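Local coordinates for outer membrane protein SusF (Bacteroides thetaiotaomicron, PDB 4FE9) that binds starch at the outer surface of the cell before the glycan is transported into the periplasm for degradation, at residues 153-158 with 190-195; 208-213 with 228-233. One frame throughout, in Å; residues are numbered along the deposited sequence.

Both contacts belong to the first of three starch-binding modules, and their centres lie 10 Å apart. Contact 1 pairs two neighbouring strands of an antiparallel sheet, 153-157 and 191-196; contact 2 follows later in the chain and joins the loops on either side of strand 222-224, ending where strand 233-234 begins. The two are stitched together by backbone: Phe192 N lies 2.7 Å from Ile233 O, and Ile194 O 2.8 Å from Leu211 N, each a probable hydrogen bond. Strand 191-196 is therefore flanked by 153-157 and by the loop segments, and both contacts touch the same glucose, so strand and loops each contribute to one glycan pocket.

Contact 1. Residues 153-158 with 190-195; sequences YYIVGD and SNFKIF. With GLC (alpha-D-glucopyranose), chain B; GLC (alpha-D-glucopyranose), chain C.
Tyr154 and Phe195 begin an antiparallel beta ladder in the Ig-like starch-binding module, where strands 153-157 and 191-195 run at 153° to one another. Their N-H groups and carbonyls satisfy each other through two 2.7 Å bonds, Tyr154 N to Phe195 O and Phe195 N to Tyr154 O. The next hydrogen-bonded pair, Val156 and Lys193, repeats the exchange. Between these pairs Ile155 faces Ile194, with Ile155 CD1 3.5 Å from Ile194 CG1, and Ile155 CG2 also meets Phe192 CD1, on the face covered by Ile243 and Phe245. On the other face the isopropyl group of Val156 packs against CD1 and CE1 of the Phe195 ring. Gly157 brings its CA within 3.8 Å of Phe192 CA, a close pairing with no side chain from Gly157 in the way.

At the end of the ladder side chains join the backbone bonds. Asn191 O takes two donors, Asp158 N nearly in line with the carbonyl and Ser190 OG from above its plane. Asp158 returns the link: with CG beside its own backbone N (chi1 -57°), OD1 accepts Asn191 N at 2.8 Å from above the carboxylate plane. OD1 is also hydrogen-bonded to a bound glycerol, probably from the crystallisation liquor; OD2 accepts O6 of the chain B glucose and Trp162 NE1. That same O6 accepts Asn191 ND2 at 3.0 Å, while Asn191 OD1 is occupied by Asn234 ND2, which fixes how the amide is flipped. This is part of the glycan-binding site of the first module, and Lys193 serves the next sugar. Its chain, extended beyond CG, runs up to the glycan and places NZ 2.8 Å from both O2 and O3 of the chain C glucose, donating to each.

Contact 2. Residues 208-213 with 228-233; sequences TKALGS and TNAGAI. With GLC (alpha-D-glucopyranose), chain B.
Ser213 and Gly231 form an isolated antiparallel beta bridge, a hydrogen-bonded pair joining two loops beside the sheet of the starch-binding module. Two backbone bonds make it: Ser213 N donates to Gly231 O at 2.9 Å, and Gly231 N donates back to Ser213 O. Gly231 O also receives a CA-H contact from Gly212 CA at 3.3 Å, where the lack of a side chain lets the two backbones meet closely. A water extends the polar link beyond the bridge, donating to Ala210 O and accepting from Ala230 N.

Apolar contacts lie beside these bonds. The Ala230 methyl lies against the Gly212 backbone, its CB 3.3 Å from Gly212 N, and Ala210 CB lies 4.5 Å from Ala230 CB. Ile233 has CG1 beside its own backbone N (chi1 -57°), which brings that atom 3.7 Å from Ser213 N. Ile233 CD1 meets CA and C of Gly212.

Among the side-chain and pocket bonds, Ser213 OG is hydrogen-bonded to Val215 O in its own loop. Asp216 OD1 accepts Ala232 N, and OD2 of the same carboxylate is hydrogen-bonded to the glycan. Ala232 also lines the glycan pocket, where its CB touches O2 of the chain B glucose at 3.5 Å.

Contact 1. Residues 153-158 with 190-195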
loop_
_atom_site.group_PDB
_atom_site.type_symbol
_atom_site.label_atom_id
_atom_site.label_comp_id
_atom_site.label_asym_id
_atom_site.label_seq_id
_atom_site.Cartn_x
_atom_site.Cartn_y
_atom_site.Cartn_z
ATOM N N TYR A 153 -4.938 3.109 21.960
ATOM C CA TYR A 153 -5.500 4.379 21.499
ATOM C C TYR A 153 -6.982 4.224 21.159
ATOM O O TYR A 153 -7.394 3.187 20.672
ATOM C CB TYR A 153 -4.746 4.858 20.250
ATOM C CG TYR A 153 -3.320 5.207 20.546
ATOM C CD1 TYR A 153 -3.010 6.444 21.083
ATOM C CD2 TYR A 153 -2.329 4.208 20.575
ATOM C CE1 TYR A 153 -1.709 6.716 21.602
ATOM C CE2 TYR A 153 -1.027 4.485 21.068
ATOM C CZ TYR A 153 -0.725 5.749 21.520
ATOM O OH TYR A 153 0.527 6.022 22.047
ATOM N N TYR A 154 -7.735 5.308 21.323
ATOM C CA TYR A 154 -9.160 5.308 21.029
ATOM C C TYR A 154 -9.508 6.432 20.016
ATOM O O TYR A 154 -8.860 7.497 20.019
ATOM C CB TYR A 154 -9.927 5.518 22.317
ATOM C CG TYR A 154 -9.897 4.328 23.212
ATOM C CD1 TYR A 154 -8.769 4.038 23.977
ATOM C CD2 TYR A 154 -10.987 3.459 23.288
ATOM C CE1 TYR A 154 -8.734 2.921 24.813
ATOM C CE2 TYR A 154 -10.977 2.365 24.146
ATOM C CZ TYR A 154 -9.842 2.084 24.886
ATOM O OH TYR A 154 -9.804 0.963 25.686
ATOM N N ILE A 155 -10.502 6.188 19.157
ATOM C CA ILE A 155 -11.109 7.260 18.358
ATOM C C ILE A 155 -12.382 7.750 19.016
ATOM O O ILE A 155 -13.245 6.940 19.441
ATOM C CB ILE A 155 -11.448 6.801 16.950
ATOM C CG1 ILE A 155 -10.218 6.231 16.244
ATOM C CG2 ILE A 155 -12.131 7.931 16.144
ATOM C CD1 ILE A 155 -9.240 7.252 15.838
ATOM N N VAL A 156 -12.535 9.071 19.044
ATOM C CA VAL A 156 -13.754 9.719 19.476
ATOM C C VAL A 156 -14.074 10.803 18.404
ATOM O O VAL A 156 -13.192 11.565 18.015
ATOM C CB VAL A 156 -13.525 10.414 20.851
ATOM C CG1 VAL A 156 -14.698 11.285 21.245
ATOM C CG2 VAL A 156 -13.273 9.390 21.921
ATOM N N GLY A 157 -15.314 10.865 17.934
ATOM C CA GLY A 157 -15.704 11.889 16.965
ATOM C C GLY A 157 -17.202 12.041 16.797
ATOM O O GLY A 157 -17.976 11.627 17.667
ATOM N N ASP A 158 -17.601 12.793 15.768
ATOM C CA ASP A 158 -19.035 13.031 15.497
ATOM C C ASP A 158 -19.742 11.686 15.333
ATOM O O ASP A 158 -20.867 11.527 15.777
ATOM C CB ASP A 158 -19.253 13.862 14.228
ATOM C CG ASP A 158 -18.518 15.240 14.256
ATOM O OD1 ASP A 158 -18.042 15.676 13.184
ATOM O OD2 ASP A 158 -18.609 15.952 15.261
ATOM N N SER A 190 -16.993 12.998 9.160
ATOM C CA SER A 190 -16.952 13.184 10.569
ATOM C C SER A 190 -15.630 13.797 10.994
ATOM O O SER A 190 -14.589 13.467 10.443
ATOM C CB SER A 190 -17.188 11.854 11.279
ATOM O OG SER A 190 -17.053 12.007 12.673
ATOM N N ASN A 191 -15.705 14.769 11.895
ATOM C CA ASN A 191 -14.542 15.168 12.686
ATOM C C ASN A 191 -14.247 14.132 13.752
ATOM O O ASN A 191 -15.173 13.501 14.290
ATOM C CB ASN A 191 -14.793 16.521 13.334
ATOM C CG ASN A 191 -14.838 17.637 12.311
ATOM O OD1 ASN A 191 -14.113 17.600 11.327
ATOM N ND2 ASN A 191 -15.794 18.542 12.461
ATOM N N PHE A 192 -12.966 13.911 14.027
ATOM C CA PHE A 192 -12.593 13.048 15.129
ATOM C C PHE A 192 -11.230 13.404 15.716
ATOM O O PHE A 192 -10.400 14.049 15.055
ATOM C CB PHE A 192 -12.618 11.591 14.692
ATOM C CG PHE A 192 -11.560 11.236 13.670
ATOM C CD1 PHE A 192 -10.362 10.640 14.072
ATOM C CD2 PHE A 192 -11.776 11.450 12.325
ATOM C CE1 PHE A 192 -9.391 10.314 13.153
ATOM C CE2 PHE A 192 -10.807 11.089 11.378
ATOM C CZ PHE A 192 -9.618 10.489 11.810
ATOM N N LYS A 193 -10.975 12.913 16.916
ATOM C CA LYS A 193 -9.618 12.923 17.485
ATOM C C LYS A 193 -9.188 11.515 17.920
ATOM O O LYS A 193 -10.028 10.630 18.084
ATOM C CB LYS A 193 -9.551 13.901 18.653
ATOM C CG LYS A 193 -9.537 15.377 18.187
ATOM C CD LYS A 193 -9.863 16.354 19.317
ATOM C CE LYS A 193 -9.325 17.719 18.960
ATOM N NZ LYS A 193 -9.664 18.797 19.887
ATOM N N ILE A 194 -7.883 11.345 18.162
ATOM C CA ILE A 194 -7.339 10.127 18.693
ATOM C C ILE A 194 -6.894 10.369 20.115
ATOM O O ILE A 194 -6.305 11.400 20.415
ATOM C CB ILE A 194 -6.138 9.701 17.895
ATOM C CG1 ILE A 194 -6.539 9.402 16.452
ATOM C CG2 ILE A 194 -5.489 8.448 18.503
ATOM C CD1 ILE A 194 -5.330 9.450 15.479
ATOM N N PHE A 195 -7.290 9.502 21.020
ATOM C CA PHE A 195 -6.890 9.672 22.410
ATOM C C PHE A 195 -6.089 8.481 22.855
ATOM O O PHE A 195 -6.478 7.355 22.604
ATOM C CB PHE A 195 -8.113 9.854 23.307
ATOM C CG PHE A 195 -8.796 11.166 23.120
ATOM C CD1 PHE A 195 -9.695 11.353 22.069
ATOM C CD2 PHE A 195 -8.423 12.252 23.869
ATOM C CE1 PHE A 195 -10.240 12.603 21.823
ATOM C CE2 PHE A 195 -8.954 13.503 23.619
ATOM C CZ PHE A 195 -9.913 13.657 22.652
HETATM C C1 GLC B . -14.700 19.032 17.006
HETATM C C2 GLC B . -14.033 19.996 16.071
HETATM C C3 GLC B . -14.919 21.196 15.809
HETATM C C4 GLC B . -16.331 20.766 15.438
HETATM C C5 GLC B . -16.806 19.636 15.995
HETATM C C6 GLC B . -18.198 19.204 15.627
HETATM O O2 GLC B . -12.801 20.432 16.667
HETATM O O3 GLC B . -14.313 21.975 14.786
HETATM O O4 GLC B . -17.343 21.812 15.358
HETATM O O5 GLC B . -15.910 18.583 16.439
HETATM O O6 GLC B . -18.103 18.444 14.421
HETATM C C1 GLC C . -14.162 18.495 22.156
HETATM C C2 GLC C . -13.046 18.285 21.140
HETATM C C3 GLC C . -13.300 19.155 19.907
HETATM C C4 GLC C . -14.654 18.812 19.323
HETATM C C5 GLC C . -15.738 18.934 20.388
HETATM C C6 GLC C . -17.042 18.400 19.821
HETATM O O2 GLC C . -11.801 18.700 21.717
HETATM O O3 GLC C . -12.283 18.881 18.956
HETATM O O4 GLC C . -14.958 19.662 18.231
HETATM O O5 GLC C . -15.415 18.124 21.563
HETATM O O6 GLC C . -18.069 18.661 20.746
#

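Contact 2. Residues 208-213 with 228-233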
loop_
_atom_site.group_PDB
_atom_site.type_symbol
_atom_site.label_atom_id
_atom_site.label_comp_id
_atom_site.label_asym_id
_atom_site.label_seq_id
_atom_site.Cartn_x
_atom_site.Cartn_y
_atom_site.Cartn_z
ATOM N N THR A 208 -7.327 18.052 26.871
ATOM C CA THR A 208 -5.949 18.523 26.695
ATOM C C THR A 208 -5.002 17.407 26.201
ATOM O O THR A 208 -3.894 17.680 25.787
ATOM C CB THR A 208 -5.364 19.157 27.977
ATOM O OG1 THR A 208 -5.191 18.138 28.969
ATOM C CG2 THR A 208 -6.275 20.248 28.521
ATOM N N LYS A 209 -5.460 16.164 26.174
ATOM C CA LYS A 209 -4.559 15.086 25.821
ATOM C C LYS A 209 -4.796 14.537 24.447
ATOM O O LYS A 209 -4.297 13.489 24.125
ATOM C CB LYS A 209 -4.586 13.954 26.870
ATOM C CG LYS A 209 -4.338 14.428 28.264
ATOM C CD LYS A 209 -3.821 13.307 29.180
ATOM C CE LYS A 209 -3.201 13.912 30.434
ATOM N NZ LYS A 209 -3.449 13.056 31.636
ATOM N N ALA A 210 -5.591 15.243 23.635
ATOM C CA ALA A 210 -5.889 14.807 22.268
ATOM C C ALA A 210 -4.675 14.651 21.391
ATOM O O ALA A 210 -3.805 15.526 21.362
ATOM C CB ALA A 210 -6.859 15.778 21.606
ATOM N N LEU A 211 -4.731 13.671 20.506
ATOM C CA LEU A 211 -3.937 13.687 19.320
ATOM C C LEU A 211 -4.827 14.002 18.128
ATOM O O LEU A 211 -5.923 13.441 17.990
ATOM C CB LEU A 211 -3.269 12.334 19.108
ATOM C CG LEU A 211 -2.502 11.812 20.347
ATOM C CD1 LEU A 211 -2.126 10.390 20.133
ATOM C CD2 LEU A 211 -1.235 12.672 20.590
ATOM N N GLY A 212 -4.324 14.810 17.209
ATOM C CA GLY A 212 -5.160 15.243 16.068
ATOM C C GLY A 212 -4.358 15.841 14.975
ATOM O O GLY A 212 -3.297 15.340 14.642
ATOM N N SER A 213 -4.917 16.820 14.290
ATOM C CA SER A 213 -4.163 17.456 13.212
ATOM C C SER A 213 -3.776 18.869 13.594
ATOM O O SER A 213 -4.273 19.409 14.587
ATOM C CB SER A 213 -4.939 17.451 11.912
ATOM O OG SER A 213 -6.182 18.098 12.082
ATOM N N THR A 228 -0.093 18.993 20.189
ATOM C CA THR A 228 -0.070 20.294 20.833
ATOM C C THR A 228 -1.242 21.174 20.416
ATOM O O THR A 228 -1.302 21.628 19.292
ATOM C CB THR A 228 1.255 21.056 20.560
ATOM O OG1 THR A 228 2.373 20.153 20.690
ATOM C CG2 THR A 228 1.411 22.199 21.588
ATOM N N ASN A 229 -2.196 21.344 21.312
ATOM C CA ASN A 229 -3.489 21.951 20.966
ATOM C C ASN A 229 -4.133 21.364 19.714
ATOM O O ASN A 229 -4.526 22.111 18.826
ATOM C CB ASN A 229 -3.323 23.458 20.744
ATOM C CG ASN A 229 -3.274 24.228 22.035
ATOM O OD1 ASN A 229 -2.196 24.667 22.473
ATOM N ND2 ASN A 229 -4.430 24.352 22.697
ATOM N N ALA A 230 -4.149 20.044 19.607
ATOM C CA ALA A 230 -4.517 19.380 18.368
ATOM C C ALA A 230 -5.943 19.745 17.977
ATOM O O ALA A 230 -6.807 19.873 18.841
ATOM C CB ALA A 230 -4.380 17.874 18.498
ATOM N N GLY A 231 -6.132 20.024 16.687
ATOM C CA GLY A 231 -7.448 20.102 16.069
ATOM C C GLY A 231 -8.031 18.743 15.744
ATOM O O GLY A 231 -7.307 17.758 15.661
ATOM N N ALA A 232 -9.313 18.737 15.372
ATOM C CA ALA A 232 -9.976 17.536 14.892
ATOM C C ALA A 232 -9.616 17.208 13.444
ATOM O O ALA A 232 -9.382 18.106 12.609
ATOM C CB ALA A 232 -11.493 17.657 15.073
ATOM N N ILE A 233 -9.427 15.923 13.175
ATOM C CA ILE A 233 -9.237 15.470 11.831
ATOM C C ILE A 233 -10.604 15.239 11.204
ATOM O O ILE A 233 -11.529 14.689 11.859
ATOM C CB ILE A 233 -8.445 14.169 11.797
ATOM C CG1 ILE A 233 -7.064 14.329 12.503
ATOM C CG2 ILE A 233 -8.323 13.654 10.367
ATOM C CD1 ILE A 233 -6.392 13.012 12.865
HETATM C C1 GLC B . -14.700 19.032 17.006
HETATM C C2 GLC B . -14.033 19.996 16.071
HETATM C C3 GLC B . -14.919 21.196 15.809
HETATM C C4 GLC B . -16.331 20.766 15.438
HETATM C C5 GLC B . -16.806 19.636 15.995
HETATM C C6 GLC B . -18.198 19.204 15.627
HETATM O O2 GLC B . -12.801 20.432 16.667
HETATM O O3 GLC B . -14.313 21.975 14.786
HETATM O O4 GLC B . -17.343 21.812 15.358
HETATM O O5 GLC B . -15.910 18.583 16.439
HETATM O O6 GLC B . -18.103 18.444 14.421
HETATM O O HOH W 1 -3.497 18.216 22.051
#